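Local coordinates for protein putative carbohydrate-active enzyme (Uncultured organism, PDB 5WH8) that probably hydrolyses O-glycosidic bonds in cellulose as the family 5 glycoside hydrolase domain of a larger secreted, multi-modular cellulase, at residues A[66-71]-A[107-112]; A[116-121]-A[148-153]; A[39-44]-A[70-75]. All coordinates share one frame; numbering follows the deposited sequence.

Contact 1: A[66-71]-A[107-112]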
loop_
_atom_site.group_PDB
_atom_site.type_symbol
_atom_site.label_atom_id
_atom_site.label_comp_id
_atom_site.label_asym_id
_atom_site.label_seq_id
_atom_site.Cartn_x
_atom_site.Cartn_y
_atom_site.Cartn_z
ATOM N N ALA A 66 -5.142 4.030 -3.654
ATOM C CA ALA A 66 -4.497 5.335 -3.499
ATOM C C ALA A 66 -5.548 6.432 -3.592
ATOM O O ALA A 66 -5.974 6.802 -4.690
ATOM C CB ALA A 66 -3.430 5.535 -4.567
ATOM N N ILE A 67 -5.948 6.934 -2.427
ATOM C CA ILE A 67 -7.006 7.931 -2.309
ATOM C C ILE A 67 -6.360 9.314 -2.217
ATOM O O ILE A 67 -5.992 9.762 -1.140
ATOM C CB ILE A 67 -7.878 7.627 -1.081
ATOM C CG1 ILE A 67 -8.511 6.240 -1.221
ATOM C CG2 ILE A 67 -8.977 8.674 -0.900
ATOM C CD1 ILE A 67 -8.645 5.535 0.078
ATOM N N TYR A 68 -6.141 9.946 -3.367
ATOM C CA TYR A 68 -5.495 11.255 -3.371
ATOM C C TYR A 68 -6.311 12.220 -2.540
ATOM O O TYR A 68 -7.538 12.202 -2.630
ATOM C CB TYR A 68 -5.368 11.815 -4.781
ATOM C CG TYR A 68 -4.125 11.389 -5.529
ATOM C CD1 TYR A 68 -3.993 10.096 -6.008
ATOM C CD2 TYR A 68 -3.109 12.301 -5.796
ATOM C CE1 TYR A 68 -2.876 9.717 -6.726
ATOM C CE2 TYR A 68 -1.989 11.926 -6.499
ATOM C CZ TYR A 68 -1.883 10.638 -6.969
ATOM O OH TYR A 68 -0.758 10.270 -7.694
ATOM N N THR A 69 -5.647 13.054 -1.742
ATOM C CA THR A 69 -6.367 14.028 -0.941
ATOM C C THR A 69 -6.561 15.303 -1.751
ATOM O O THR A 69 -7.597 15.970 -1.648
ATOM C CB THR A 69 -5.633 14.329 0.382
ATOM O OG1 THR A 69 -4.375 14.955 0.113
ATOM C CG2 THR A 69 -5.412 13.065 1.188
ATOM N N HIS A 70 -5.578 15.597 -2.607
ATOM C CA HIS A 70 -5.529 16.819 -3.403
ATOM C C HIS A 70 -5.283 16.539 -4.890
ATOM O O HIS A 70 -5.278 15.383 -5.313
ATOM C CB HIS A 70 -4.451 17.737 -2.838
ATOM C CG HIS A 70 -4.815 18.307 -1.506
ATOM N ND1 HIS A 70 -4.862 17.544 -0.356
ATOM C CD2 HIS A 70 -5.174 19.559 -1.143
ATOM C CE1 HIS A 70 -5.230 18.308 0.659
ATOM N NE2 HIS A 70 -5.420 19.535 0.209
ATOM N N GLU A 71 -5.079 17.609 -5.663
ATOM C CA GLU A 71 -5.121 17.600 -7.128
ATOM C C GLU A 71 -6.533 17.312 -7.612
ATOM O O GLU A 71 -7.439 17.021 -6.803
ATOM C CB GLU A 71 -4.118 16.600 -7.719
ATOM C CG GLU A 71 -2.704 16.853 -7.191
ATOM C CD GLU A 71 -1.634 15.962 -7.807
ATOM O OE1 GLU A 71 -1.511 15.924 -9.055
ATOM O OE2 GLU A 71 -0.900 15.309 -7.029
ATOM N N ASP A 107 -5.266 3.756 1.493
ATOM C CA ASP A 107 -4.151 4.723 1.541
ATOM C C ASP A 107 -4.648 6.170 1.426
ATOM O O ASP A 107 -5.176 6.591 0.386
ATOM C CB ASP A 107 -3.156 4.349 0.425
ATOM C CG ASP A 107 -2.270 5.499 -0.034
ATOM O OD1 ASP A 107 -1.879 6.380 0.765
ATOM O OD2 ASP A 107 -1.943 5.489 -1.252
ATOM N N TRP A 108 -4.525 6.912 2.530
ATOM C CA TRP A 108 -4.800 8.355 2.556
ATOM C C TRP A 108 -3.597 9.044 1.904
ATOM O O TRP A 108 -2.534 9.255 2.525
ATOM C CB TRP A 108 -5.031 8.812 3.995
ATOM C CG TRP A 108 -5.391 10.267 4.201
ATOM C CD1 TRP A 108 -4.595 11.244 4.751
ATOM C CD2 TRP A 108 -6.649 10.898 3.903
ATOM N NE1 TRP A 108 -5.283 12.436 4.819
ATOM C CE2 TRP A 108 -6.543 12.249 4.301
ATOM C CE3 TRP A 108 -7.848 10.448 3.336
ATOM C CZ2 TRP A 108 -7.585 13.159 4.136
ATOM C CZ3 TRP A 108 -8.887 11.343 3.184
ATOM C CH2 TRP A 108 -8.748 12.687 3.569
ATOM N N HIS A 109 -3.753 9.352 0.623
ATOM C CA HIS A 109 -2.599 9.552 -0.269
ATOM C C HIS A 109 -2.199 11.015 -0.336
ATOM O O HIS A 109 -2.449 11.682 -1.337
ATOM C CB HIS A 109 -2.928 8.987 -1.667
ATOM C CG HIS A 109 -1.739 8.772 -2.575
ATOM N ND1 HIS A 109 -0.986 7.618 -2.538
ATOM C CD2 HIS A 109 -1.232 9.509 -3.599
ATOM C CE1 HIS A 109 -0.060 7.654 -3.479
ATOM N NE2 HIS A 109 -0.182 8.795 -4.139
ATOM N N VAL A 110 -1.587 11.493 0.754
ATOM C CA VAL A 110 -1.016 12.851 0.813
ATOM C C VAL A 110 0.209 12.933 -0.104
ATOM O O VAL A 110 0.965 11.966 -0.221
ATOM C CB VAL A 110 -0.626 13.265 2.249
ATOM C CG1 VAL A 110 -1.790 13.128 3.195
ATOM C CG2 VAL A 110 0.549 12.491 2.769
ATOM N N LEU A 111 0.373 14.073 -0.773
ATOM C CA LEU A 111 1.510 14.284 -1.646
ATOM C C LEU A 111 1.764 15.775 -1.930
ATOM O O LEU A 111 2.701 16.355 -1.383
ATOM C CB LEU A 111 1.303 13.508 -2.944
ATOM C CG LEU A 111 2.442 13.498 -3.969
ATOM C CD1 LEU A 111 3.750 12.944 -3.385
ATOM C CD2 LEU A 111 1.977 12.701 -5.162
ATOM N N ASN A 112 0.913 16.390 -2.757
ATOM C CA ASN A 112 1.160 17.746 -3.270
ATOM C C ASN A 112 0.137 18.779 -2.776
ATOM O O ASN A 112 -0.750 18.464 -1.986
ATOM C CB ASN A 112 1.155 17.752 -4.814
ATOM C CG ASN A 112 2.312 16.967 -5.428
ATOM O OD1 ASN A 112 3.451 17.018 -4.950
ATOM N ND2 ASN A 112 2.018 16.240 -6.507
HETATM O O HOH W 1 1.338 9.191 -6.215
HETATM O O HOH W 2 -2.830 14.252 -2.376
HETATM O O HOH W 3 -1.324 15.519 -4.369
#
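Strands 62-68 and 103-109 meet side by side in the (beta/alpha)8 barrel, Ala66, Ile67 and Tyr68 pairing in parallel with Asp107, Trp108 and His109. With helix 83-100 between them they form a beta-alpha-beta unit. Two backbone bonds join their ends: Ile67 N to Asp107 O at 2.9 Å, and His109 N to Ile67 O at 2.9 Å. Ile67 and Trp108 turn outward to the helices, whereas Ala66, Tyr68, Asp107 and His109 share the opposite face of the sheet. His109 carries most of this side. Its CB packs on the carbonyl oxygen of Ile67, and chi1 of -164° sets CG anti to the backbone N, laying the imidazole alongside the Tyr68 side chain. His109 ND1 donates to Asp107 OD2 at 2.7 Å, on the syn side of the carboxylate, which fixes the ring's rotation. The Ala66 methyl sits over one imidazole face, displaced toward the rim, nearer ND1 than CE1. His109 CD2 hangs over the centre of the Tyr68 ring, 3.5 Å from Tyr68 CE1, with the two planes inclined at 45°. At the tip, His109 NE2 lies 2.6 Å from a water oxygen in the imidazole plane, and the same water reaches Tyr68 OH. On the outer side, Thr69 CG2 makes a CH-pi contact over the Trp108 indole, 3.4 Å from Trp108 CE2, while Trp108 NE1 is bonded to Thr121. Beyond the strands a second water takes the His70 N-H and donates to His109 O, and a third links Glu71 OE2 with Asn112 N. Asn112 ND2 also donates to Glu71 OE2 at 3.1 Å, approaching from above the carboxylate, 57° out of its plane.

Contact 2: A[116-121]-A[148-153]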
loop_
_atom_site.group_PDB
_atom_site.type_symbol
_atom_site.label_atom_id
_atom_site.label_comp_id
_atom_site.label_asym_id
_atom_site.label_seq_id
_atom_site.Cartn_x
_atom_site.Cartn_y
_atom_site.Cartn_z
ATOM N N GLY A 116 1.646 17.645 1.696
ATOM C CA GLY A 116 2.946 17.079 2.053
ATOM C C GLY A 116 3.177 17.096 3.559
ATOM O O GLY A 116 3.877 16.255 4.109
ATOM N N ASP A 117 2.608 18.084 4.240
ATOM C CA ASP A 117 2.505 18.003 5.693
ATOM C C ASP A 117 1.150 17.394 6.007
ATOM O O ASP A 117 0.133 18.050 5.835
ATOM C CB ASP A 117 2.635 19.376 6.352
ATOM C CG ASP A 117 2.719 19.294 7.872
ATOM O OD1 ASP A 117 2.159 18.345 8.481
ATOM O OD2 ASP A 117 3.386 20.184 8.458
ATOM N N PRO A 118 1.118 16.129 6.442
ATOM C CA PRO A 118 -0.204 15.497 6.566
ATOM C C PRO A 118 -1.101 16.180 7.612
ATOM O O PRO A 118 -2.322 16.045 7.557
ATOM C CB PRO A 118 0.133 14.046 6.967
ATOM C CG PRO A 118 1.498 14.135 7.615
ATOM C CD PRO A 118 2.217 15.222 6.833
ATOM N N ASN A 119 -0.509 16.885 8.571
ATOM C CA ASN A 119 -1.309 17.648 9.521
ATOM C C ASN A 119 -2.272 18.608 8.838
ATOM O O ASN A 119 -3.353 18.899 9.377
ATOM C CB ASN A 119 -0.406 18.417 10.483
ATOM C CG ASN A 119 0.341 17.502 11.403
ATOM O OD1 ASN A 119 -0.244 16.922 12.317
ATOM N ND2 ASN A 119 1.643 17.359 11.174
ATOM N N TYR A 120 -1.908 19.079 7.646
ATOM C CA TYR A 120 -2.734 20.059 6.960
ATOM C C TYR A 120 -3.934 19.415 6.270
ATOM O O TYR A 120 -4.707 20.120 5.603
ATOM C CB TYR A 120 -1.888 20.846 5.954
ATOM C CG TYR A 120 -0.796 21.679 6.591
ATOM C CD1 TYR A 120 -0.771 21.930 7.972
ATOM C CD2 TYR A 120 0.218 22.217 5.817
ATOM C CE1 TYR A 120 0.246 22.694 8.542
ATOM C CE2 TYR A 120 1.225 22.986 6.384
ATOM C CZ TYR A 120 1.236 23.211 7.736
ATOM O OH TYR A 120 2.254 23.977 8.293
ATOM N N THR A 121 -4.092 18.094 6.434
ATOM C CA THR A 121 -5.284 17.395 5.954
ATOM C C THR A 121 -6.195 16.893 7.086
ATOM O O THR A 121 -7.193 16.220 6.803
ATOM C CB THR A 121 -4.923 16.166 5.076
ATOM O OG1 THR A 121 -4.416 15.106 5.905
ATOM C CG2 THR A 121 -3.906 16.541 4.015
ATOM N N ASN A 148 0.445 8.634 2.884
ATOM C CA ASN A 148 1.356 8.168 1.816
ATOM C C ASN A 148 2.828 8.653 1.861
ATOM O O ASN A 148 3.752 7.864 2.159
ATOM C CB ASN A 148 0.719 8.575 0.476
ATOM C CG ASN A 148 1.623 8.348 -0.726
ATOM O OD1 ASN A 148 2.146 7.256 -0.924
ATOM N ND2 ASN A 148 1.787 9.386 -1.550
ATOM N N GLU A 149 3.045 9.919 1.513
ATOM C CA GLU A 149 4.397 10.507 1.390
ATOM C C GLU A 149 4.480 11.906 1.993
ATOM O O GLU A 149 4.338 12.911 1.283
ATOM C CB GLU A 149 4.852 10.578 -0.079
ATOM C CG GLU A 149 5.258 9.207 -0.620
ATOM C CD GLU A 149 5.713 9.244 -2.065
ATOM O OE1 GLU A 149 5.732 10.332 -2.686
ATOM O OE2 GLU A 149 6.079 8.176 -2.608
ATOM N N PRO A 150 4.716 11.995 3.316
ATOM C CA PRO A 150 5.084 13.286 3.904
ATOM C C PRO A 150 6.286 13.848 3.157
ATOM O O PRO A 150 7.180 13.085 2.809
ATOM C CB PRO A 150 5.417 12.930 5.366
ATOM C CG PRO A 150 4.654 11.667 5.618
ATOM C CD PRO A 150 4.759 10.916 4.312
ATOM N N ASN A 151 6.288 15.136 2.872
ATOM C CA ASN A 151 7.402 15.740 2.150
ATOM C C ASN A 151 7.424 17.247 2.316
ATOM O O ASN A 151 6.412 17.881 2.632
ATOM C CB ASN A 151 7.369 15.366 0.654
ATOM C CG ASN A 151 6.204 15.998 -0.104
ATOM O OD1 ASN A 151 6.335 17.090 -0.678
ATOM N ND2 ASN A 151 5.063 15.301 -0.127
ATOM N N GLY A 152 8.623 17.786 2.096
ATOM C CA GLY A 152 8.927 19.191 2.289
ATOM C C GLY A 152 10.071 19.304 3.290
ATOM O O GLY A 152 10.201 18.465 4.180
ATOM N N PHE A 153 10.912 20.327 3.165
ATOM C CA PHE A 153 11.986 20.503 4.145
ATOM C C PHE A 153 11.408 20.840 5.529
ATOM O O PHE A 153 12.022 20.561 6.558
ATOM C CB PHE A 153 12.964 21.599 3.699
ATOM C CG PHE A 153 14.056 21.876 4.703
ATOM C CD1 PHE A 153 15.099 20.978 4.878
ATOM C CD2 PHE A 153 14.033 23.030 5.479
ATOM C CE1 PHE A 153 16.104 21.225 5.807
ATOM C CE2 PHE A 153 15.033 23.281 6.412
ATOM C CZ PHE A 153 16.069 22.378 6.575
#
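Gly116 and Asn151 bring two loop backbones together through a single hydrogen bond, Asn151 N to Gly116 O at 2.9 Å, with an N-H...O angle of 159°. Pro150 CA lies 3.2 Å from the same Gly116 O, so Gly116 O takes the Asn151 N-H and, more weakly, the CA-H of Pro150. The Asn151 side chain leaves the contact at CB but folds back: chi1 of 69° tucks CG between its own N and carbonyl carbon. The amide nitrogen Asn151 ND2 thereby comes to 3.5 Å from Gly116 CA, where no side chain stands in the way. Asn151 ND2 donates to Glu149 O at 2.9 Å, the oxygen lying in the plane of the Asn151 amide, and has a second partner in Leu111 O. Asn148, Glu149 and Pro150 spell the Asn-Glu-Pro sequence that follows the fourth barrel strand in family 5 glycoside hydrolases, whose glutamate is the general acid/base in characterised relatives; Glu149 probably has that role here. Its OE2 is bonded to His209. The proline of this sequence packs against the other loop, Pro150 CB lying 4.2 Å from Pro118 CD, with Val160 and Tyr163 of helix 157-172 packing nearby. Pro118 opens a 3-10 segment leading to helix 122-135. Just before it, Asp117 forms an Asx turn, its OD1 accepting Asn119 N at 3.0 Å. Asn119 ND2 uses the syn lone pair of that same Asp117 OD1, at 2.9 Å.

Contact 3: A[39-44]-A[70-75]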
loop_
_atom_site.group_PDB
_atom_site.type_symbol
_atom_site.label_atom_id
_atom_site.label_comp_id
_atom_site.label_asym_id
_atom_site.label_seq_id
_atom_site.Cartn_x
_atom_site.Cartn_y
_atom_site.Cartn_z
ATOM N N LEU A 39 -7.642 7.234 -8.098
ATOM C CA LEU A 39 -8.945 6.595 -8.351
ATOM C C LEU A 39 -9.872 7.458 -9.222
ATOM O O LEU A 39 -10.562 6.931 -10.100
ATOM C CB LEU A 39 -9.635 6.245 -7.024
ATOM C CG LEU A 39 -8.839 5.266 -6.149
ATOM C CD1 LEU A 39 -9.397 5.200 -4.746
ATOM C CD2 LEU A 39 -8.775 3.850 -6.770
ATOM N N ALA A 40 -9.873 8.774 -9.000
ATOM C CA ALA A 40 -10.715 9.676 -9.781
ATOM C C ALA A 40 -10.230 9.815 -11.227
ATOM O O ALA A 40 -10.950 10.296 -12.118
ATOM C CB ALA A 40 -10.763 11.048 -9.114
ATOM N N TRP A 41 -9.002 9.375 -11.477
ATOM C CA TRP A 41 -8.396 9.540 -12.785
ATOM C C TRP A 41 -8.528 8.306 -13.690
ATOM O O TRP A 41 -8.568 8.440 -14.919
ATOM C CB TRP A 41 -6.921 9.894 -12.617
ATOM C CG TRP A 41 -6.686 11.149 -11.832
ATOM C CD1 TRP A 41 -7.575 12.176 -11.628
ATOM C CD2 TRP A 41 -5.486 11.520 -11.153
ATOM N NE1 TRP A 41 -6.991 13.159 -10.865
ATOM C CE2 TRP A 41 -5.715 12.770 -10.545
ATOM C CE3 TRP A 41 -4.243 10.896 -10.971
ATOM C CZ2 TRP A 41 -4.741 13.423 -9.796
ATOM C CZ3 TRP A 41 -3.284 11.541 -10.213
ATOM C CH2 TRP A 41 -3.532 12.800 -9.648
ATOM N N PHE A 42 -8.567 7.110 -13.091
ATOM C CA PHE A 42 -8.649 5.842 -13.843
ATOM C C PHE A 42 -9.737 4.915 -13.306
ATOM O O PHE A 42 -9.515 3.717 -13.133
ATOM C CB PHE A 42 -7.290 5.121 -13.816
ATOM C CG PHE A 42 -6.200 5.929 -14.427
ATOM C CD1 PHE A 42 -6.008 5.918 -15.793
ATOM C CD2 PHE A 42 -5.415 6.762 -13.655
ATOM C CE1 PHE A 42 -5.041 6.701 -16.369
ATOM C CE2 PHE A 42 -4.457 7.542 -14.222
ATOM C CZ PHE A 42 -4.272 7.526 -15.584
ATOM N N PRO A 43 -10.954 5.447 -13.077
ATOM C CA PRO A 43 -11.963 4.572 -12.467
ATOM C C PRO A 43 -12.324 3.326 -13.281
ATOM O O PRO A 43 -12.710 2.351 -12.672
ATOM C CB PRO A 43 -13.188 5.487 -12.330
ATOM C CG PRO A 43 -12.982 6.546 -13.359
ATOM C CD PRO A 43 -11.499 6.776 -13.413
ATOM N N LYS A 44 -12.184 3.342 -14.605
ATOM C CA LYS A 44 -12.487 2.154 -15.394
ATOM C C LYS A 44 -11.516 1.003 -15.114
ATOM O O LYS A 44 -11.814 -0.160 -15.426
ATOM C CB LYS A 44 -12.474 2.493 -16.890
ATOM C CG LYS A 44 -13.662 3.313 -17.323
ATOM C CD LYS A 44 -13.655 3.557 -18.834
ATOM C CE LYS A 44 -14.084 2.323 -19.617
ATOM N NZ LYS A 44 -14.241 2.633 -21.069
ATOM N N HIS A 70 -5.578 15.597 -2.607
ATOM C CA HIS A 70 -5.529 16.819 -3.403
ATOM C C HIS A 70 -5.283 16.539 -4.890
ATOM O O HIS A 70 -5.278 15.383 -5.313
ATOM C CB HIS A 70 -4.451 17.737 -2.838
ATOM C CG HIS A 70 -4.815 18.307 -1.506
ATOM N ND1 HIS A 70 -4.862 17.544 -0.356
ATOM C CD2 HIS A 70 -5.174 19.559 -1.143
ATOM C CE1 HIS A 70 -5.230 18.308 0.659
ATOM N NE2 HIS A 70 -5.420 19.535 0.209
ATOM N N GLU A 71 -5.079 17.609 -5.663
ATOM C CA GLU A 71 -5.121 17.600 -7.128
ATOM C C GLU A 71 -6.533 17.312 -7.612
ATOM O O GLU A 71 -7.439 17.021 -6.803
ATOM C CB GLU A 71 -4.118 16.600 -7.719
ATOM C CG GLU A 71 -2.704 16.853 -7.191
ATOM C CD GLU A 71 -1.634 15.962 -7.807
ATOM O OE1 GLU A 71 -1.511 15.924 -9.055
ATOM O OE2 GLU A 71 -0.900 15.309 -7.029
ATOM N N TRP A 72 -6.744 17.419 -8.920
ATOM C CA TRP A 72 -8.106 17.378 -9.432
ATOM C C TRP A 72 -8.812 16.114 -8.948
ATOM O O TRP A 72 -8.294 15.011 -9.095
ATOM C CB TRP A 72 -8.167 17.428 -10.967
ATOM C CG TRP A 72 -9.618 17.455 -11.374
ATOM C CD1 TRP A 72 -10.423 18.559 -11.489
ATOM C CD2 TRP A 72 -10.454 16.318 -11.639
ATOM N NE1 TRP A 72 -11.707 18.171 -11.814
ATOM C CE2 TRP A 72 -11.752 16.806 -11.914
ATOM C CE3 TRP A 72 -10.234 14.932 -11.661
ATOM C CZ2 TRP A 72 -12.819 15.961 -12.216
ATOM C CZ3 TRP A 72 -11.295 14.092 -11.960
ATOM C CH2 TRP A 72 -12.574 14.608 -12.229
ATOM N N GLY A 73 -10.002 16.281 -8.374
ATOM C CA GLY A 73 -10.816 15.150 -7.963
ATOM C C GLY A 73 -10.406 14.495 -6.664
ATOM O O GLY A 73 -10.968 13.456 -6.277
ATOM N N GLY A 74 -9.433 15.087 -5.984
ATOM C CA GLY A 74 -8.954 14.550 -4.715
ATOM C C GLY A 74 -10.048 14.529 -3.668
ATOM O O GLY A 74 -11.049 15.226 -3.817
ATOM N N TYR A 75 -9.860 13.735 -2.618
ATOM C CA TYR A 75 -10.883 13.543 -1.602
ATOM C C TYR A 75 -11.320 14.868 -1.000
ATOM O O TYR A 75 -12.504 15.045 -0.696
ATOM C CB TYR A 75 -10.370 12.613 -0.507
ATOM C CG TYR A 75 -11.407 12.216 0.521
ATOM C CD1 TYR A 75 -11.655 13.015 1.620
ATOM C CD2 TYR A 75 -12.088 11.015 0.411
ATOM C CE1 TYR A 75 -12.583 12.659 2.575
ATOM C CE2 TYR A 75 -13.021 10.635 1.363
ATOM C CZ TYR A 75 -13.253 11.462 2.454
ATOM O OH TYR A 75 -14.169 11.095 3.412
#
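Ala40 and Gly73 face each other with their CA atoms 5.8 Å apart, where the loop after strand 32-36 passes the loop after strand 62-68 at the C-terminal rim of the (beta/alpha)8 barrel. Residues 71-74 form a type II beta turn, closed by Gly74 N to Glu71 O at 2.9 Å, with Gly73 in its third position at a phi of 79°. Across the loops, the carbonyl between Trp72 and Gly73 accepts the contact's one hydrogen bond: Trp41 NE1 donates to Trp72 O at 2.9 Å. The oxygen sits near the edge of the indole, 22° out of its plane. The two tryptophan side chains slide past each other in opposite directions and meet edge against edge, with Trp41 CD1 3.8 Å from Trp72 CE3. The Ala40 methyl packs on the carbonyl oxygen of Gly73, and Ala40 O reaches the rim of the Trp72 ring at CZ3. Tyr68 also meets Trp41, and a pentaethylene glycol, probably from the crystallisation liquor, lies about 3 Å from the Trp41 side chain. The Glu71 side chain runs at about a right angle to that of Trp41, its carboxylate plane 58° from the ring plane. Glu71 OE2 is taken by Asn112; Glu71 CB lies in the plane of the Trp41 ring, 3.8 Å from Trp41 CZ2, while Glu71 OE1 approaches Trp41 CH2 obliquely.

The three contacts join successive parts of one barrel. Contact 1 is buried and holds neighbouring strands together; contact 2, also buried, and contact 3, at the surface, join the loops that follow strands. Contact 1 mixes strand bonds, water bridges and packing of rings and methyls; contact 2 rests on a backbone bond and two prolines, contact 3 on tryptophan edges. Contact 1 touches both others, through hydrogen bonds to contact 2 and through Tyr68 O to Tyr75 N of contact 3. Contacts 1 and 3 share His70 and Glu71: Glu71 OE2 is hydrogen-bonded to Asn112, while its OE1 merely packs near the Trp41 ring. Contacts 2 and 3, with centres about 19 Å apart, barely meet.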